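PDB 4G6V: Adhesin/hemolysin from Burkholderia pseudomallei 1026a, which acts as the toxic C-terminal part of a contact-dependent growth inhibition system, a tRNase that inhibits neighbouring bacteria and is neutralised by the immunity protein CdiI. Local coordinates for residues 62-65 with 66-70; 71-75 with 76-80; 115-118 with 119-123; 132-135 with 136-139. One frame throughout, in Å; residues are numbered along the deposited sequence.

How the contacts relate
All four contacts are local, each within one run of chain. Contacts 1 and 2 share helix 57-74: contact 1 lies on its middle turns, contact 2 at its C-terminal end and the turn into strand 79-82. Contact 3 belongs to helix 111-123, on the other side of the chain's centre from contact 1, and contact 4 to the loop after strand 129-133. Contacts 3 and 4 are mostly buried; contacts 1 and 2 mix buried with exposed residues. Contacts 1 and 3 rest on helical bonds and carry the probable active-site residues Glu66 and Lys121, whereas contacts 2 and 4 rest on turns. A salt bridge from Arg65 to Asp136 joins contacts 1 and 4.

Contact 1 (62-65 with 66-70); sequences SLIR and ENQSA
Arg65 and Gln68 lie side by side and point the same way, three residues apart on one face of a helix. The guanidinium and amide planes are nearly coplanar, 12° apart, and NH1 of Arg65 donates to OE1 of Gln68 in the carbonyl plane, on a lone pair. The N-H...O angle is a modest 136°. A bend at chi2 of the arginine (-85°) turns its chain out from the helix, while the extended Gln68 chain runs back toward the N-terminal end and brings OE1 beside NH1. Glutamine suits the place because it is long enough for its amide oxygen to reach a guanidinium about one turn earlier. The same amide is also flanked by carbon: CG2 of Ile64 lies 3.3 Å from OE1 of Gln68, a branched side chain meeting the longer one at a slant. This is the middle of helix 57-74, the crossover helix of a beta-alpha-beta unit in a nuclease domain of the PDDEXK clan. Two of its backbone bonds run from Asn67 N to Leu63 O, 3.1 Å, and from Gln68 N to Ile64 O, 2.9 Å. On another face, Leu63 and Glu66 run alongside each other, CD2 of Leu63 lying 4.1 Å from OE1 of Glu66. Glu66, probably an active-site residue, forms a hydrogen bond with Thr49 through OE2 and a salt bridge with Lys69 of the CdiI chain through OE1.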
loop_
_atom_site.group_PDB
_atom_site.type_symbol
_atom_site.label_atom_id
_atom_site.label_comp_id
_atom_site.label_asym_id
_atom_site.label_seq_id
_atom_site.Cartn_x
_atom_site.Cartn_y
_atom_site.Cartn_z
ATOM N N SER A 62 7.986 6.853 -3.455
ATOM C CA SER A 62 7.383 5.526 -3.667
ATOM C C SER A 62 7.244 5.186 -5.146
ATOM O O SER A 62 7.444 4.043 -5.521
ATOM C CB SER A 62 6.029 5.354 -2.957
ATOM O OG SER A 62 6.205 5.156 -1.562
ATOM N N LEU A 63 6.900 6.165 -5.979
ATOM C CA LEU A 63 6.851 5.933 -7.424
ATOM C C LEU A 63 8.261 5.713 -8.025
ATOM O O LEU A 63 8.448 4.832 -8.851
ATOM C CB LEU A 63 6.087 7.054 -8.149
ATOM C CG LEU A 63 4.643 7.255 -7.670
ATOM C CD1 LEU A 63 3.910 8.234 -8.551
ATOM C CD2 LEU A 63 3.874 5.928 -7.607
ATOM N N ILE A 64 9.247 6.501 -7.600
ATOM C CA ILE A 64 10.629 6.265 -8.004
ATOM C C ILE A 64 10.973 4.806 -7.757
ATOM O O ILE A 64 11.360 4.081 -8.672
ATOM C CB ILE A 64 11.661 7.165 -7.231
ATOM C CG1 ILE A 64 11.528 8.632 -7.625
ATOM C CG2 ILE A 64 13.082 6.768 -7.558
ATOM C CD1 ILE A 64 11.606 8.840 -9.105
ATOM N N ARG A 65 10.822 4.367 -6.515
ATOM C CA ARG A 65 11.229 3.010 -6.149
ATOM C C ARG A 65 10.522 1.893 -6.927
ATOM O O ARG A 65 11.085 0.812 -7.124
ATOM C CB ARG A 65 11.079 2.813 -4.654
ATOM C CG ARG A 65 11.921 3.789 -3.866
ATOM C CD ARG A 65 13.300 3.238 -3.722
ATOM N NE ARG A 65 14.132 4.085 -2.886
ATOM C CZ ARG A 65 14.981 4.990 -3.358
ATOM N NH1 ARG A 65 15.101 5.163 -4.667
ATOM N NH2 ARG A 65 15.709 5.720 -2.519
ATOM N N GLU A 66 9.297 2.160 -7.373
ATOM C CA GLU A 66 8.556 1.220 -8.210
ATOM C C GLU A 66 9.195 1.124 -9.606
ATOM O O GLU A 66 9.447 0.035 -10.125
ATOM C CB GLU A 66 7.089 1.643 -8.329
ATOM C CG GLU A 66 6.263 0.717 -9.199
ATOM C CD GLU A 66 5.176 1.447 -9.968
ATOM O OE1 GLU A 66 4.466 2.252 -9.340
ATOM O OE2 GLU A 66 5.025 1.207 -11.193
ATOM N N ASN A 67 9.459 2.267 -10.222
ATOM C CA ASN A 67 10.131 2.254 -11.509
ATOM C C ASN A 67 11.509 1.613 -11.392
ATOM O O ASN A 67 11.944 0.896 -12.292
ATOM C CB ASN A 67 10.196 3.659 -12.108
ATOM C CG ASN A 67 8.888 4.054 -12.801
ATOM O OD1 ASN A 67 8.015 3.213 -13.047
ATOM N ND2 ASN A 67 8.752 5.331 -13.119
ATOM N N GLN A 68 12.166 1.839 -10.257
ATOM C CA GLN A 68 13.480 1.262 -10.021
ATOM C C GLN A 68 13.482 -0.252 -9.795
ATOM O O GLN A 68 14.398 -0.936 -10.247
ATOM C CB GLN A 68 14.180 1.968 -8.873
ATOM C CG GLN A 68 14.591 3.388 -9.211
ATOM C CD GLN A 68 15.206 4.106 -8.024
ATOM O OE1 GLN A 68 14.756 3.957 -6.874
ATOM N NE2 GLN A 68 16.246 4.880 -8.291
ATOM N N SER A 69 12.477 -0.772 -9.089
ATOM C CA SER A 69 12.383 -2.217 -8.872
ATOM C C SER A 69 12.207 -2.977 -10.177
ATOM O O SER A 69 12.723 -4.079 -10.328
ATOM C CB SER A 69 11.253 -2.560 -7.910
ATOM O OG SER A 69 11.681 -2.378 -6.573
ATOM N N ALA A 70 11.485 -2.373 -11.118
ATOM C CA ALA A 70 11.269 -2.958 -12.435
ATOM C C ALA A 70 12.596 -3.141 -13.173
ATOM O O ALA A 70 12.889 -4.213 -13.704
ATOM C CB ALA A 70 10.307 -2.096 -13.256
#

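Contact 2 (71-75 with 76-80); sequences VTLAN and KGYDV
Leu73 and Tyr78 meet where helix 57-74 ends, and the backbone oxygen of Leu73 is the hub of the polar contacts. It accepts from Lys76 N at 2.7 Å and from Tyr78 N at 3.2 Å. The two donors come from opposite faces of the carbonyl plane, neither on a lone pair, and the tyrosine bond is the straighter at 162°. A weak bond from Gly77 N to Ala74 O closes the type I turn Ala74-Gly77. Gly77 has a positive phi of 113°, at which a side chain would press on the preceding carbonyl oxygen; glycine therefore suits the place. A CA-H...O contact adds to the closure, with CA of Ala74 3.5 Å from O of Tyr78.

The apolar contacts lie beneath this turn. CD2 of Leu73 lies 4.0 Å from CE2 of Tyr78, the two side chains slanting past one another, while the Leu73 oxygen sits at the ring's edge, in its plane. CG2 of Val80 reaches CB of Leu73 at 4.0 Å and CB of Ala74 at 4.4 Å. With CG1 anti to the backbone N (chi1 178°), Val80 is left with CG2 beside that N, directed at the helix. Leu73 and Tyr78 also pack on Ile168 and Ile96 of the sheet, which suits a leucine and a broad ring.

The bond from Tyr78 N to Leu73 O, the weak one from Gly77 N to Ala74 O and a glycine of positive phi define a Schellman motif, here leading from the helix of a beta-alpha-beta unit into strand 79-82.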
loop_
_atom_site.group_PDB
_atom_site.type_symbol
_atom_site.label_atom_id
_atom_site.label_comp_id
_atom_site.label_asym_id
_atom_site.label_seq_id
_atom_site.Cartn_x
_atom_site.Cartn_y
_atom_site.Cartn_z
ATOM N N VAL A 71 13.397 -2.091 -13.207
ATOM C CA VAL A 71 14.656 -2.138 -13.928
ATOM C C VAL A 71 15.596 -3.142 -13.276
ATOM O O VAL A 71 16.272 -3.909 -13.965
ATOM C CB VAL A 71 15.290 -0.723 -14.008
ATOM C CG1 VAL A 71 16.824 -0.771 -14.264
ATOM C CG2 VAL A 71 14.571 0.108 -15.060
ATOM N N THR A 72 15.618 -3.151 -11.947
ATOM C CA THR A 72 16.537 -4.003 -11.199
ATOM C C THR A 72 16.243 -5.463 -11.465
ATOM O O THR A 72 17.158 -6.268 -11.570
ATOM C CB THR A 72 16.472 -3.726 -9.675
ATOM O OG1 THR A 72 17.122 -2.483 -9.380
ATOM C CG2 THR A 72 17.151 -4.837 -8.868
ATOM N N LEU A 73 14.962 -5.800 -11.564
ATOM C CA LEU A 73 14.556 -7.184 -11.764
ATOM C C LEU A 73 14.783 -7.619 -13.214
ATOM O O LEU A 73 15.297 -8.713 -13.473
ATOM C CB LEU A 73 13.103 -7.411 -11.323
ATOM C CG LEU A 73 12.994 -7.374 -9.795
ATOM C CD1 LEU A 73 11.605 -7.727 -9.305
ATOM C CD2 LEU A 73 14.028 -8.270 -9.136
ATOM N N ALA A 74 14.421 -6.749 -14.153
ATOM C CA ALA A 74 14.621 -7.041 -15.554
ATOM C C ALA A 74 16.107 -7.348 -15.789
ATOM O O ALA A 74 16.456 -8.211 -16.601
ATOM C CB ALA A 74 14.140 -5.889 -16.406
ATOM N N ASN A 75 16.982 -6.675 -15.049
ATOM C CA ASN A 75 18.421 -6.901 -15.205
ATOM C C ASN A 75 18.913 -8.111 -14.422
ATOM O O ASN A 75 20.101 -8.433 -14.461
ATOM C CB ASN A 75 19.249 -5.654 -14.831
ATOM C CG ASN A 75 19.092 -4.515 -15.838
ATOM O OD1 ASN A 75 18.792 -4.748 -17.014
ATOM N ND2 ASN A 75 19.295 -3.274 -15.380
ATOM N N LYS A 76 18.006 -8.765 -13.700
ATOM C CA LYS A 76 18.350 -9.971 -12.954
ATOM C C LYS A 76 17.783 -11.215 -13.633
ATOM O O LYS A 76 18.002 -12.343 -13.176
ATOM C CB LYS A 76 17.865 -9.883 -11.510
ATOM C CG LYS A 76 18.680 -8.931 -10.649
ATOM C CD LYS A 76 20.046 -9.510 -10.322
ATOM C CE LYS A 76 20.838 -8.563 -9.424
ATOM N NZ LYS A 76 21.768 -9.273 -8.490
ATOM N N GLY A 77 17.058 -11.003 -14.728
ATOM C CA GLY A 77 16.565 -12.104 -15.529
ATOM C C GLY A 77 15.063 -12.307 -15.537
ATOM O O GLY A 77 14.577 -13.253 -16.157
ATOM N N TYR A 78 14.310 -11.454 -14.849
ATOM C CA TYR A 78 12.852 -11.578 -14.904
ATOM C C TYR A 78 12.302 -10.862 -16.120
ATOM O O TYR A 78 12.891 -9.897 -16.617
ATOM C CB TYR A 78 12.195 -11.021 -13.648
ATOM C CG TYR A 78 12.624 -11.719 -12.394
ATOM C CD1 TYR A 78 11.833 -12.693 -11.817
ATOM C CD2 TYR A 78 13.829 -11.397 -11.783
ATOM C CE1 TYR A 78 12.234 -13.328 -10.656
ATOM C CE2 TYR A 78 14.237 -12.023 -10.625
ATOM C CZ TYR A 78 13.442 -12.992 -10.067
ATOM O OH TYR A 78 13.866 -13.610 -8.913
ATOM N N ASP A 79 11.172 -11.341 -16.609
ATOM C CA ASP A 79 10.471 -10.626 -17.657
ATOM C C ASP A 79 9.456 -9.741 -16.962
ATOM O O ASP A 79 8.511 -10.237 -16.337
ATOM C CB ASP A 79 9.804 -11.607 -18.615
ATOM C CG ASP A 79 10.824 -12.510 -19.317
ATOM O OD1 ASP A 79 11.780 -11.976 -19.941
ATOM O OD2 ASP A 79 10.688 -13.750 -19.227
ATOM N N VAL A 80 9.673 -8.431 -17.044
ATOM C CA VAL A 80 8.864 -7.482 -16.302
ATOM C C VAL A 80 8.009 -6.594 -17.197
ATOM O O VAL A 80 8.540 -5.865 -18.048
ATOM C CB VAL A 80 9.741 -6.576 -15.410
ATOM C CG1 VAL A 80 8.867 -5.571 -14.693
ATOM C CG2 VAL A 80 10.534 -7.406 -14.400
#

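Contact 3 (115-118 with 119-123); sequences ATTI and SNKVS
With chi1 at -72°, the amide of Asn120 swings beside its own backbone N and back along helix 111-123 to Thr116; in Thr116, chi1 of -64° puts the methyl CG2 next to that amide. The helix is the crossover of a beta-alpha-beta unit between strands 99-104 and 129-133. Asn120 and Thr116 lie side by side, and Thr116 O accepts twice from the same residue, from Asn120 ND2 at 2.8 Å and from Asn120 N at 3.1 Å, on opposite faces of its plane. Asparagine suits the place because its short chain can reach the carbonyl that its own N-H already uses. A second pair lying side by side is Thr117 and Lys121, in apolar contact, CG2 of the threonine 3.8 Å from CE of the lysine. This methyl flanks the aliphatic stem of Lys121, probably an active-site residue, whose NZ forms salt bridges with Asp96 and Asp4 of the CdiI chain. CdiI thus occupies the lysine end while it is bound. Other backbone bonds are regular: Ser119 N donates to Ala115 O almost straight, at 172°. CG2 of Val122 lies 3.4 Å from the backbone O of Ile118.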
loop_
_atom_site.group_PDB
_atom_site.type_symbol
_atom_site.label_atom_id
_atom_site.label_comp_id
_atom_site.label_asym_id
_atom_site.label_seq_id
_atom_site.Cartn_x
_atom_site.Cartn_y
_atom_site.Cartn_z
ATOM N N ALA A 115 5.413 -6.383 8.111
ATOM C CA ALA A 115 4.523 -7.541 7.954
ATOM C C ALA A 115 3.057 -7.134 8.076
ATOM O O ALA A 115 2.254 -7.487 7.207
ATOM C CB ALA A 115 4.850 -8.657 8.955
ATOM N N THR A 116 2.712 -6.400 9.141
ATOM C CA THR A 116 1.326 -5.977 9.353
ATOM C C THR A 116 0.811 -5.277 8.095
ATOM O O THR A 116 -0.344 -5.429 7.686
ATOM C CB THR A 116 1.179 -5.009 10.565
ATOM O OG1 THR A 116 1.539 -5.671 11.786
ATOM C CG2 THR A 116 -0.251 -4.506 10.688
ATOM N N THR A 117 1.703 -4.527 7.472
ATOM C CA THR A 117 1.342 -3.682 6.353
ATOM C C THR A 117 1.051 -4.551 5.151
ATOM O O THR A 117 0.002 -4.434 4.530
ATOM C CB THR A 117 2.470 -2.626 6.091
ATOM O OG1 THR A 117 2.560 -1.778 7.242
ATOM C CG2 THR A 117 2.192 -1.772 4.858
ATOM N N ILE A 118 1.989 -5.433 4.840
ATOM C CA ILE A 118 1.806 -6.411 3.788
ATOM C C ILE A 118 0.509 -7.190 3.991
ATOM O O ILE A 118 -0.337 -7.272 3.085
ATOM C CB ILE A 118 2.955 -7.424 3.792
ATOM C CG1 ILE A 118 4.172 -6.842 3.078
ATOM C CG2 ILE A 118 2.528 -8.707 3.082
ATOM C CD1 ILE A 118 5.472 -7.527 3.443
ATOM N N SER A 119 0.372 -7.784 5.174
ATOM C CA SER A 119 -0.824 -8.557 5.519
ATOM C C SER A 119 -2.097 -7.814 5.114
ATOM O O SER A 119 -2.948 -8.370 4.403
ATOM C CB SER A 119 -0.845 -8.872 7.014
ATOM O OG SER A 119 -1.853 -9.816 7.308
ATOM N N ASN A 120 -2.202 -6.546 5.535
ATOM C CA ASN A 120 -3.369 -5.731 5.196
ATOM C C ASN A 120 -3.501 -5.290 3.741
ATOM O O ASN A 120 -4.618 -5.191 3.215
ATOM C CB ASN A 120 -3.520 -4.572 6.159
ATOM C CG ASN A 120 -3.985 -5.033 7.528
ATOM O OD1 ASN A 120 -5.159 -5.378 7.720
ATOM N ND2 ASN A 120 -3.059 -5.096 8.477
ATOM N N LYS A 121 -2.367 -5.051 3.090
ATOM C CA LYS A 121 -2.365 -4.821 1.660
ATOM C C LYS A 121 -2.986 -6.026 0.969
ATOM O O LYS A 121 -3.698 -5.885 -0.017
ATOM C CB LYS A 121 -0.941 -4.590 1.145
ATOM C CG LYS A 121 -0.505 -3.153 1.164
ATOM C CD LYS A 121 1.001 -3.053 1.126
ATOM C CE LYS A 121 1.502 -1.607 1.121
ATOM N NZ LYS A 121 0.995 -0.808 -0.039
ATOM N N VAL A 122 -2.711 -7.214 1.497
ATOM C CA VAL A 122 -3.345 -8.429 0.996
ATOM C C VAL A 122 -4.826 -8.516 1.385
ATOM O O VAL A 122 -5.689 -8.552 0.507
ATOM C CB VAL A 122 -2.591 -9.702 1.437
ATOM C CG1 VAL A 122 -3.393 -10.985 1.069
ATOM C CG2 VAL A 122 -1.184 -9.708 0.823
ATOM N N SER A 123 -5.130 -8.529 2.682
ATOM C CA SER A 123 -6.537 -8.669 3.120
ATOM C C SER A 123 -7.482 -7.545 2.661
ATOM O O SER A 123 -8.589 -7.817 2.210
ATOM C CB SER A 123 -6.666 -8.901 4.638
ATOM O OG SER A 123 -5.885 -8.007 5.407
#

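Contact 4 (132-135 with 136-139); sequences VNLA and DSSA
A type I beta turn, Leu134 to Ser137, follows strand 129-133 and begins the loop to helix 141-150. Ser137 N closes it by donating to Leu134 O at 3.2 Å; the approach is from above the carbonyl plane rather than on a lone pair, though the N-H...O angle is a good 161°. Two side-chain turns overlap its start and its end. At the start, OD1 of Asn133 accepts from Ala135 N at 3.2 Å, an Asx turn; at the end, OG of Ser137 accepts from Ala139 N at 3.1 Å, an ST turn. Chi1 of 166° carries OG anti to the serine's own N, beside its carbonyl carbon and within reach of that later N-H, and OG also bonds to O of Thr108. Leu134 is the apolar member: one branch, CD2, lies 4.1 Å from OG of Ser137, and its buried side chain packs on Ile144 and Pro106. The Asp136 carboxylate lies across from the methyl of Ala135, OD2 3.8 Å from CB, and makes salt bridges with Arg61 and Arg65. Short polar side chains thus take up the N-H groups of Ala135 and Ala139, and two arginines on one carboxylate oxygen would be expected to favour the ionised form of Asp136.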
loop_
_atom_site.group_PDB
_atom_site.type_symbol
_atom_site.label_atom_id
_atom_site.label_comp_id
_atom_site.label_asym_id
_atom_site.label_seq_id
_atom_site.Cartn_x
_atom_site.Cartn_y
_atom_site.Cartn_z
ATOM N N VAL A 132 9.256 -6.339 -2.419
ATOM C CA VAL A 132 9.596 -5.493 -1.289
ATOM C C VAL A 132 10.986 -4.931 -1.477
ATOM O O VAL A 132 11.966 -5.665 -1.394
ATOM C CB VAL A 132 9.595 -6.234 0.029
ATOM C CG1 VAL A 132 9.998 -5.246 1.156
ATOM C CG2 VAL A 132 8.221 -6.889 0.300
ATOM N N ASN A 133 11.049 -3.622 -1.702
ATOM C CA ASN A 133 12.279 -2.905 -2.007
ATOM C C ASN A 133 12.821 -2.179 -0.786
ATOM O O ASN A 133 12.223 -1.182 -0.317
ATOM C CB ASN A 133 11.989 -1.902 -3.110
ATOM C CG ASN A 133 13.237 -1.314 -3.702
ATOM O OD1 ASN A 133 14.296 -1.286 -3.066
ATOM N ND2 ASN A 133 13.122 -0.822 -4.932
ATOM N N LEU A 134 13.955 -2.659 -0.275
ATOM C CA LEU A 134 14.509 -2.124 0.979
ATOM C C LEU A 134 15.417 -0.880 0.838
ATOM O O LEU A 134 16.182 -0.569 1.752
ATOM C CB LEU A 134 15.217 -3.225 1.786
ATOM C CG LEU A 134 14.379 -4.449 2.200
ATOM C CD1 LEU A 134 15.175 -5.371 3.107
ATOM C CD2 LEU A 134 13.070 -4.052 2.885
ATOM N N ALA A 135 15.322 -0.171 -0.289
ATOM C CA ALA A 135 16.144 1.026 -0.544
ATOM C C ALA A 135 16.191 1.994 0.640
ATOM O O ALA A 135 17.264 2.402 1.070
ATOM C CB ALA A 135 15.656 1.756 -1.797
ATOM N N ASP A 136 15.024 2.350 1.174
ATOM C CA ASP A 136 14.943 3.339 2.240
ATOM C C ASP A 136 14.601 2.735 3.608
ATOM O O ASP A 136 14.222 3.459 4.526
ATOM C CB ASP A 136 13.895 4.387 1.875
ATOM C CG ASP A 136 14.023 4.854 0.445
ATOM O OD1 ASP A 136 14.913 5.693 0.186
ATOM O OD2 ASP A 136 13.238 4.387 -0.415
ATOM N N SER A 137 14.723 1.418 3.749
ATOM C CA SER A 137 14.427 0.766 5.017
ATOM C C SER A 137 15.687 0.214 5.670
ATOM O O SER A 137 16.603 -0.214 4.989
ATOM C CB SER A 137 13.438 -0.377 4.783
ATOM O OG SER A 137 13.365 -1.232 5.906
ATOM N N SER A 138 15.724 0.196 6.994
ATOM C CA SER A 138 16.880 -0.356 7.700
ATOM C C SER A 138 16.648 -1.804 8.146
ATOM O O SER A 138 17.458 -2.373 8.876
ATOM C CB SER A 138 17.262 0.520 8.904
ATOM O OG SER A 138 16.304 0.442 9.958
ATOM N N ALA A 139 15.538 -2.389 7.709
ATOM C CA ALA A 139 15.174 -3.757 8.081
ATOM C C ALA A 139 15.863 -4.772 7.183
ATOM O O ALA A 139 15.818 -4.660 5.959
ATOM C CB ALA A 139 13.664 -3.943 8.004
#